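PDB 4TUF: major extracellular endoglucanase from Xanthomonas campestris pv. campestris, which hydrolyses internal beta-1,4-glucosidic linkages in cellulose, lichenin and cereal beta-D-glucans through its family 5 glycoside hydrolase domain, the part present here. Local coordinates for residues Leu121-Leu133 with Ala169-Ala183. Sequence-based numbering, arbitrary orientation.
Sequences LWYTGSYTEAQWL and AATDWNKAAERGSAA. With 2HP (dihydrogenphosphate ion), chain H; 2HP (dihydrogenphosphate ion), chain G.
Trp122 lies flat over Ala176, whose CB sits 3.5 Å from the centroid of the six-membered ring of Trp122 and 17° off the ring normal, a CH-pi contact. The opposite face of the indole carries Tyr123 CD1 and Leu121 CB, while Ala169 O and Thr171 C reach its edge in plane, so the ring edge abuts the backbone of residues 169-172, just before helix 173-187. CG of Trp122 stands between its own backbone N and carbonyl carbon, a torsion that brings the indole over Ala176. Further apolar packing comes from Trp132, set at about a right angle to Trp173 with CH2 of Trp132 3.9 Å from CZ3 of Trp173, and from Leu133, whose CD2 rests 3.5 Å from Gly180 CA.

Polar contacts centre on Glu129. Arg179 grips it side-on: NE donates to Glu129 OE2 at 2.9 Å, from above the carboxylate plane, and NH2 to Glu129 OE1 on the syn side, the two planar groups being only 18° apart. Glu129 OE1 also accepts from Trp122 NE1 (2.8 Å) on its anti side, a second donor that ties the indole to the salt bridge. Farther out, Tyr123 OH donates to a lone pair of Ala170 O at 2.7 Å, in the carbonyl plane.

Deeper in the fold, Trp132 NE1 bonds to Leu154 O and Trp173 NE1 to Glu196 O. Helices 129-143 and 173-187 follow successive parallel strands, 105-110 and 149-153; the axes of segments 129-133 and 173-183 cross at -42° and come within 10.6 Å, the packing of neighbouring outer helices in a TIM barrel, with Trp122, from the loop before helix 129-143, packed against the start of the second helix.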
ATOM      1  N   LEU A 121       4.951  -2.694 -15.696  1.00 25.00           N
ATOM      2  CA  LEU A 121       6.319  -2.931 -15.269  1.00 24.53           C
ATOM      3  C   LEU A 121       6.842  -1.745 -14.474  1.00 29.13           C
ATOM      4  O   LEU A 121       6.162  -0.730 -14.337  1.00 28.70           O
ATOM      5  CB  LEU A 121       7.213  -3.192 -16.479  1.00 22.40           C
ATOM      6  CG  LEU A 121       6.703  -4.242 -17.465  1.00 21.38           C
ATOM      7  CD1 LEU A 121       7.605  -4.325 -18.680  1.00 20.95           C
ATOM      8  CD2 LEU A 121       6.614  -5.583 -16.768  1.00 22.24           C
ATOM      9  N   TRP A 122       8.060  -1.864 -13.965  1.00 25.85           N
ATOM     10  CA  TRP A 122       8.647  -0.808 -13.146  1.00 24.74           C
ATOM     11  C   TRP A 122       9.178   0.335 -14.012  1.00 29.17           C
ATOM     12  O   TRP A 122       9.782   1.284 -13.505  1.00 35.12           O
ATOM     13  CB  TRP A 122       9.764  -1.381 -12.268  1.00 30.21           C
ATOM     14  CG  TRP A 122      10.777  -2.156 -13.044  1.00 35.21           C
ATOM     15  CD1 TRP A 122      12.005  -1.724 -13.454  1.00 33.36           C
ATOM     16  CD2 TRP A 122      10.641  -3.498 -13.529  1.00 32.28           C
ATOM     17  NE1 TRP A 122      12.640  -2.715 -14.160  1.00 35.93           N
ATOM     18  CE2 TRP A 122      11.823  -3.813 -14.222  1.00 29.30           C
ATOM     19  CE3 TRP A 122       9.630  -4.460 -13.449  1.00 33.29           C
ATOM     20  CZ2 TRP A 122      12.026  -5.050 -14.825  1.00 29.77           C
ATOM     21  CZ3 TRP A 122       9.831  -5.688 -14.053  1.00 32.71           C
ATOM     22  CH2 TRP A 122      11.019  -5.972 -14.731  1.00 30.71           C
ATOM     23  N   TYR A 123       8.946   0.243 -15.319  1.00 27.12           N
ATOM     24  CA  TYR A 123       9.440   1.243 -16.260  1.00 26.15           C
ATOM     25  C   TYR A 123       8.475   1.413 -17.408  1.00 32.84           C
ATOM     26  O   TYR A 123       7.682   0.513 -17.696  1.00 31.50           O
ATOM     27  CB  TYR A 123      10.809   0.852 -16.807  1.00 31.88           C
ATOM     28  CG  TYR A 123      10.825  -0.439 -17.619  1.00 34.04           C
ATOM     29  CD1 TYR A 123      10.964  -1.679 -16.998  1.00 30.44           C
ATOM     30  CD2 TYR A 123      10.729  -0.412 -19.005  1.00 34.25           C
ATOM     31  CE1 TYR A 123      10.991  -2.847 -17.735  1.00 32.49           C
ATOM     32  CE2 TYR A 123      10.758  -1.576 -19.749  1.00 35.49           C
ATOM     33  CZ  TYR A 123      10.890  -2.788 -19.112  1.00 36.01           C
ATOM     34  OH  TYR A 123      10.923  -3.945 -19.861  1.00 33.72           O
ATOM     35  N   THR A 124       8.547   2.568 -18.066  1.00 30.19           N
ATOM     36  CA  THR A 124       7.711   2.836 -19.231  1.00 30.21           C
ATOM     37  C   THR A 124       8.536   3.427 -20.362  1.00 30.83           C
ATOM     38  O   THR A 124       9.758   3.509 -20.279  1.00 35.33           O
ATOM     39  CB  THR A 124       6.579   3.810 -18.907  1.00 34.27           C
ATOM     40  OG1 THR A 124       7.133   5.111 -18.682  1.00 42.26           O
ATOM     41  CG2 THR A 124       5.818   3.362 -17.669  1.00 31.94           C
ATOM     42  N   GLY A 125       7.860   3.866 -21.412  1.00 34.35           N
ATOM     43  CA  GLY A 125       8.542   4.489 -22.530  1.00 35.36           C
ATOM     44  C   GLY A 125       9.002   5.908 -22.244  1.00 39.15           C
ATOM     45  O   GLY A 125       9.607   6.541 -23.104  1.00 46.05           O
ATOM     46  N   SER A 126       8.707   6.415 -21.047  1.00 36.61           N
ATOM     47  CA  SER A 126       9.133   7.760 -20.659  1.00 38.43           C
ATOM     48  C   SER A 126       9.659   7.785 -19.226  1.00 36.90           C
ATOM     49  O   SER A 126       9.893   8.847 -18.658  1.00 42.63           O
ATOM     50  CB  SER A 126       7.986   8.761 -20.802  1.00 45.12           C
ATOM     51  OG  SER A 126       7.050   8.625 -19.744  1.00 50.50           O
ATOM     52  N   TYR A 127       9.844   6.606 -18.647  1.00 37.30           N
ATOM     53  CA  TYR A 127      10.345   6.490 -17.284  1.00 35.62           C
ATOM     54  C   TYR A 127      11.200   5.223 -17.166  1.00 33.13           C
ATOM     55  O   TYR A 127      10.676   4.104 -17.150  1.00 34.83           O
ATOM     56  CB  TYR A 127       9.174   6.476 -16.297  1.00 27.93           C
ATOM     57  CG  TYR A 127       9.567   6.552 -14.844  1.00 29.00           C
ATOM     58  CD1 TYR A 127      10.006   7.747 -14.287  1.00 28.11           C
ATOM     59  CD2 TYR A 127       9.477   5.435 -14.020  1.00 26.02           C
ATOM     60  CE1 TYR A 127      10.362   7.821 -12.948  1.00 26.09           C
ATOM     61  CE2 TYR A 127       9.827   5.502 -12.683  1.00 24.03           C
ATOM     62  CZ  TYR A 127      10.267   6.698 -12.153  1.00 29.48           C
ATOM     63  OH  TYR A 127      10.614   6.772 -10.824  1.00 38.87           O
ATOM     64  N   THR A 128      12.517   5.401 -17.114  1.00 31.63           N
ATOM     65  CA  THR A 128      13.444   4.269 -17.167  1.00 32.64           C
ATOM     66  C   THR A 128      13.627   3.600 -15.812  1.00 33.90           C
ATOM     67  O   THR A 128      13.276   4.171 -14.785  1.00 43.10           O
ATOM     68  CB  THR A 128      14.821   4.705 -17.661  1.00 23.58           C
ATOM     69  OG1 THR A 128      15.474   5.458 -16.628  1.00 38.35           O
ATOM     70  CG2 THR A 128      14.693   5.556 -18.909  1.00 25.43           C
ATOM     71  N   GLU A 129      14.198   2.401 -15.805  1.00 31.72           N
ATOM     72  CA  GLU A 129      14.489   1.727 -14.542  1.00 26.55           C
ATOM     73  C   GLU A 129      15.492   2.537 -13.726  1.00 31.24           C
ATOM     74  O   GLU A 129      15.391   2.611 -12.499  1.00 35.72           O
ATOM     75  CB  GLU A 129      15.014   0.315 -14.782  1.00 26.42           C
ATOM     76  CG  GLU A 129      15.770  -0.271 -13.596  1.00 32.85           C
ATOM     77  CD  GLU A 129      16.217  -1.699 -13.829  1.00 40.54           C
ATOM     78  OE1 GLU A 129      15.451  -2.470 -14.451  1.00 37.08           O
ATOM     79  OE2 GLU A 129      17.337  -2.045 -13.391  1.00 45.37           O
ATOM     80  N   ALA A 130      16.454   3.151 -14.410  1.00 27.22           N
ATOM     81  CA  ALA A 130      17.404   4.043 -13.749  1.00 25.36           C
ATOM     82  C   ALA A 130      16.692   5.173 -12.992  1.00 31.34           C
ATOM     83  O   ALA A 130      17.027   5.467 -11.840  1.00 27.24           O
ATOM     84  CB  ALA A 130      18.367   4.614 -14.759  1.00 26.40           C
ATOM     85  N   GLN A 131      15.712   5.804 -13.639  1.00 34.00           N
ATOM     86  CA  GLN A 131      14.929   6.850 -12.986  1.00 29.38           C
ATOM     87  C   GLN A 131      14.158   6.276 -11.804  1.00 30.20           C
ATOM     88  O   GLN A 131      14.068   6.903 -10.750  1.00 33.81           O
ATOM     89  CB  GLN A 131      13.960   7.515 -13.966  1.00 26.79           C
ATOM     90  CG  GLN A 131      14.624   8.285 -15.082  1.00 27.62           C
ATOM     91  CD  GLN A 131      13.622   8.899 -16.040  1.00 35.59           C
ATOM     92  OE1 GLN A 131      13.261   8.300 -17.054  1.00 44.77           O
ATOM     93  NE2 GLN A 131      13.166  10.102 -15.721  1.00 39.04           N
ATOM     94  N   TRP A 132      13.607   5.081 -11.987  1.00 26.08           N
ATOM     95  CA  TRP A 132      12.874   4.403 -10.921  1.00 26.89           C
ATOM     96  C   TRP A 132      13.749   4.206  -9.691  1.00 29.69           C
ATOM     97  O   TRP A 132      13.383   4.610  -8.591  1.00 37.82           O
ATOM     98  CB  TRP A 132      12.339   3.055 -11.406  1.00 28.15           C
ATOM     99  CG  TRP A 132      11.675   2.259 -10.331  1.00 30.39           C
ATOM    100  CD1 TRP A 132      10.603   2.634  -9.575  1.00 28.34           C
ATOM    101  CD2 TRP A 132      12.032   0.941  -9.895  1.00 32.22           C
ATOM    102  NE1 TRP A 132      10.277   1.638  -8.689  1.00 27.66           N
ATOM    103  CE2 TRP A 132      11.137   0.586  -8.865  1.00 24.71           C
ATOM    104  CE3 TRP A 132      13.029   0.030 -10.270  1.00 31.82           C
ATOM    105  CZ2 TRP A 132      11.199  -0.642  -8.212  1.00 20.91           C
ATOM    106  CZ3 TRP A 132      13.092  -1.188  -9.618  1.00 29.59           C
ATOM    107  CH2 TRP A 132      12.181  -1.513  -8.600  1.00 26.89           C
ATOM    108  N   LEU A 133      14.912   3.594  -9.879  1.00 35.73           N
ATOM    109  CA  LEU A 133      15.838   3.388  -8.772  1.00 31.66           C
ATOM    110  C   LEU A 133      16.283   4.714  -8.161  1.00 36.68           C
ATOM    111  O   LEU A 133      16.371   4.837  -6.936  1.00 41.70           O
ATOM    112  CB  LEU A 133      17.053   2.596  -9.237  1.00 26.45           C
ATOM    113  CG  LEU A 133      16.759   1.188  -9.747  1.00 30.73           C
ATOM    114  CD1 LEU A 133      17.968   0.614 -10.458  1.00 23.35           C
ATOM    115  CD2 LEU A 133      16.343   0.296  -8.598  1.00 29.70           C
ATOM    116  N   ALA A 169      14.804 -10.771 -18.311  1.00 41.82           N
ATOM    117  CA  ALA A 169      15.175  -9.585 -17.540  1.00 35.88           C
ATOM    118  C   ALA A 169      14.199  -8.430 -17.742  1.00 36.64           C
ATOM    119  O   ALA A 169      13.989  -7.622 -16.839  1.00 42.99           O
ATOM    120  CB  ALA A 169      16.578  -9.148 -17.900  1.00 30.66           C
ATOM    121  N   ALA A 170      13.601  -8.368 -18.925  1.00 29.33           N
ATOM    122  CA  ALA A 170      12.739  -7.259 -19.296  1.00 30.54           C
ATOM    123  C   ALA A 170      11.428  -7.247 -18.524  1.00 37.78           C
ATOM    124  O   ALA A 170      10.737  -6.233 -18.497  1.00 46.12           O
ATOM    125  CB  ALA A 170      12.461  -7.298 -20.789  1.00 30.53           C
ATOM    126  N   THR A 171      11.080  -8.368 -17.898  1.00 36.61           N
ATOM    127  CA  THR A 171       9.765  -8.507 -17.281  1.00 30.34           C
ATOM    128  C   THR A 171       9.781  -9.091 -15.865  1.00 34.73           C
ATOM    129  O   THR A 171       8.761  -9.065 -15.179  1.00 39.28           O
ATOM    130  CB  THR A 171       8.845  -9.394 -18.144  1.00 29.67           C
ATOM    131  OG1 THR A 171       9.437 -10.689 -18.306  1.00 35.51           O
ATOM    132  CG2 THR A 171       8.619  -8.772 -19.510  1.00 24.44           C
ATOM    133  N   ASP A 172      10.919  -9.621 -15.428  1.00 34.84           N
ATOM    134  CA  ASP A 172      10.984 -10.274 -14.120  1.00 32.19           C
ATOM    135  C   ASP A 172      10.958  -9.272 -12.967  1.00 34.44           C
ATOM    136  O   ASP A 172      11.970  -8.657 -12.634  1.00 33.66           O
ATOM    137  CB  ASP A 172      12.233 -11.153 -14.014  1.00 34.94           C
ATOM    138  CG  ASP A 172      12.034 -12.533 -14.627  1.00 46.78           C
ATOM    139  OD1 ASP A 172      10.876 -12.890 -14.946  1.00 41.64           O
ATOM    140  OD2 ASP A 172      13.036 -13.266 -14.778  1.00 56.23           O
ATOM    141  N   TRP A 173       9.792  -9.135 -12.348  1.00 37.48           N
ATOM    142  CA  TRP A 173       9.605  -8.233 -11.219  1.00 29.68           C
ATOM    143  C   TRP A 173      10.489  -8.583 -10.028  1.00 34.51           C
ATOM    144  O   TRP A 173      10.939  -7.692  -9.302  1.00 38.13           O
ATOM    145  CB  TRP A 173       8.136  -8.230 -10.791  1.00 20.06           C
ATOM    146  CG  TRP A 173       7.886  -7.584  -9.464  1.00 20.56           C
ATOM    147  CD1 TRP A 173       7.238  -8.135  -8.399  1.00 22.97           C
ATOM    148  CD2 TRP A 173       8.280  -6.265  -9.055  1.00 25.31           C
ATOM    149  NE1 TRP A 173       7.201  -7.246  -7.352  1.00 25.24           N
ATOM    150  CE2 TRP A 173       7.834  -6.091  -7.726  1.00 24.74           C
ATOM    151  CE3 TRP A 173       8.966  -5.218  -9.679  1.00 25.31           C
ATOM    152  CZ2 TRP A 173       8.058  -4.915  -7.008  1.00 24.31           C
ATOM    153  CZ3 TRP A 173       9.187  -4.045  -8.964  1.00 26.36           C
ATOM    154  CH2 TRP A 173       8.736  -3.907  -7.644  1.00 26.18           C
ATOM    155  N   ASN A 174      10.741  -9.873  -9.820  1.00 32.77           N
ATOM    156  CA  ASN A 174      11.542 -10.304  -8.674  1.00 37.01           C
ATOM    157  C   ASN A 174      12.946  -9.704  -8.695  1.00 38.16           C
ATOM    158  O   ASN A 174      13.442  -9.233  -7.676  1.00 38.66           O
ATOM    159  CB  ASN A 174      11.631 -11.830  -8.616  1.00 35.88           C
ATOM    160  CG  ASN A 174      12.110 -12.434  -9.912  1.00 34.25           C
ATOM    161  OD1 ASN A 174      11.604 -12.102 -10.986  1.00 32.84           O
ATOM    162  ND2 ASN A 174      13.098 -13.325  -9.826  1.00 29.80           N
ATOM    163  N   LYS A 175      13.575  -9.705  -9.863  1.00 34.77           N
ATOM    164  CA  LYS A 175      14.922  -9.170  -9.986  1.00 34.34           C
ATOM    165  C   LYS A 175      14.932  -7.648  -9.872  1.00 34.96           C
ATOM    166  O   LYS A 175      15.851  -7.065  -9.291  1.00 33.78           O
ATOM    167  CB  LYS A 175      15.544  -9.605 -11.309  1.00 34.48           C
ATOM    168  CG  LYS A 175      15.528 -11.109 -11.507  1.00 38.76           C
ATOM    169  CD  LYS A 175      16.200 -11.838 -10.353  1.00 39.46           C
ATOM    170  CE  LYS A 175      17.709 -11.726 -10.418  1.00 46.35           C
ATOM    171  NZ  LYS A 175      18.346 -12.638  -9.428  1.00 57.83           N
ATOM    172  N   ALA A 176      13.909  -7.006 -10.428  1.00 33.71           N
ATOM    173  CA  ALA A 176      13.794  -5.558 -10.335  1.00 27.11           C
ATOM    174  C   ALA A 176      13.588  -5.129  -8.883  1.00 25.96           C
ATOM    175  O   ALA A 176      14.056  -4.068  -8.472  1.00 32.41           O
ATOM    176  CB  ALA A 176      12.668  -5.060 -11.203  1.00 27.57           C
ATOM    177  N   ALA A 177      12.905  -5.965  -8.105  1.00 24.82           N
ATOM    178  CA  ALA A 177      12.675  -5.672  -6.691  1.00 23.96           C
ATOM    179  C   ALA A 177      13.958  -5.824  -5.884  1.00 32.31           C
ATOM    180  O   ALA A 177      14.182  -5.103  -4.913  1.00 34.23           O
ATOM    181  CB  ALA A 177      11.596  -6.571  -6.132  1.00 23.66           C
ATOM    182  N   GLU A 178      14.794  -6.774  -6.288  1.00 38.54           N
ATOM    183  CA  GLU A 178      16.094  -6.958  -5.659  1.00 32.58           C
ATOM    184  C   GLU A 178      16.972  -5.732  -5.873  1.00 34.33           C
ATOM    185  O   GLU A 178      17.653  -5.281  -4.955  1.00 33.39           O
ATOM    186  CB  GLU A 178      16.782  -8.205  -6.203  1.00 28.21           C
ATOM    187  CG  GLU A 178      16.043  -9.482  -5.871  1.00 41.42           C
ATOM    188  CD  GLU A 178      16.669 -10.706  -6.503  1.00 48.85           C
ATOM    189  OE1 GLU A 178      16.236 -11.834  -6.171  1.00 49.69           O
ATOM    190  OE2 GLU A 178      17.588 -10.539  -7.333  1.00 52.03           O
ATOM    191  N   ARG A 179      16.943  -5.188  -7.086  1.00 35.92           N
ATOM    192  CA  ARG A 179      17.750  -4.018  -7.409  1.00 32.07           C
ATOM    193  C   ARG A 179      17.204  -2.773  -6.700  1.00 33.08           C
ATOM    194  O   ARG A 179      17.968  -1.926  -6.244  1.00 35.15           O
ATOM    195  CB  ARG A 179      17.808  -3.807  -8.926  1.00 26.75           C
ATOM    196  CG  ARG A 179      18.446  -4.967  -9.674  1.00 24.09           C
ATOM    197  CD  ARG A 179      18.786  -4.638 -11.127  1.00 25.16           C
ATOM    198  NE  ARG A 179      17.625  -4.575 -12.016  1.00 35.13           N
ATOM    199  CZ  ARG A 179      17.018  -5.633 -12.550  1.00 34.62           C
ATOM    200  NH1 ARG A 179      17.445  -6.855 -12.270  1.00 40.83           N
ATOM    201  NH2 ARG A 179      15.974  -5.475 -13.357  1.00 23.81           N
ATOM    202  N   GLY A 180      15.884  -2.674  -6.601  1.00 28.25           N
ATOM    203  CA  GLY A 180      15.263  -1.600  -5.844  1.00 34.66           C
ATOM    204  C   GLY A 180      15.591  -1.710  -4.367  1.00 35.11           C
ATOM    205  O   GLY A 180      15.891  -0.714  -3.706  1.00 29.83           O
ATOM    206  N   SER A 181      15.536  -2.935  -3.858  1.00 35.06           N
ATOM    207  CA  SER A 181      15.899  -3.227  -2.481  1.00 37.20           C
ATOM    208  C   SER A 181      17.317  -2.742  -2.166  1.00 40.70           C
ATOM    209  O   SER A 181      17.533  -2.013  -1.197  1.00 45.13           O
ATOM    210  CB  SER A 181      15.778  -4.730  -2.218  1.00 42.33           C
ATOM    211  OG  SER A 181      16.037  -5.038  -0.861  1.00 49.25           O
ATOM    212  N   ALA A 182      18.272  -3.147  -2.997  1.00 37.96           N
ATOM    213  CA  ALA A 182      19.673  -2.783  -2.814  1.00 34.21           C
ATOM    214  C   ALA A 182      19.866  -1.268  -2.795  1.00 38.43           C
ATOM    215  O   ALA A 182      20.624  -0.746  -1.977  1.00 48.93           O
ATOM    216  CB  ALA A 182      20.524  -3.409  -3.911  1.00 24.96           C
ATOM    217  N   ALA A 183      19.178  -0.569  -3.696  1.00 27.55           N
ATOM    218  CA  ALA A 183      19.262   0.884  -3.783  1.00 26.04           C
ATOM    219  C   ALA A 183      18.786   1.551  -2.495  1.00 37.58           C
ATOM    220  O   ALA A 183      19.479   2.403  -1.937  1.00 40.40           O
ATOM    221  CB  ALA A 183      18.455   1.391  -4.968  1.00 25.96           C
TER
HETATM  222  P   2HP H 404      16.959 -12.632 -14.936  1.00 85.30           P
HETATM  223  O1  2HP H 404      17.908 -11.500 -14.606  1.00 82.89           O
HETATM  224  O2  2HP H 404      17.071 -13.728 -13.895  1.00 83.71           O
HETATM  225  O3  2HP H 404      15.540 -12.117 -14.954  1.00 80.04           O
HETATM  226  O4  2HP H 404      17.311 -13.176 -16.305  1.00 85.30           O
HETATM  227  P   2HP G 403      13.794  11.674 -12.263  1.00 77.62           P
HETATM  228  O1  2HP G 403      14.729  11.273 -11.145  1.00 72.36           O
HETATM  229  O2  2HP G 403      12.590  10.759 -12.271  1.00 76.11           O
HETATM  230  O3  2HP G 403      13.313  13.091 -12.047  1.00 83.40           O
HETATM  231  O4  2HP G 403      14.530  11.593 -13.586  1.00 71.39           O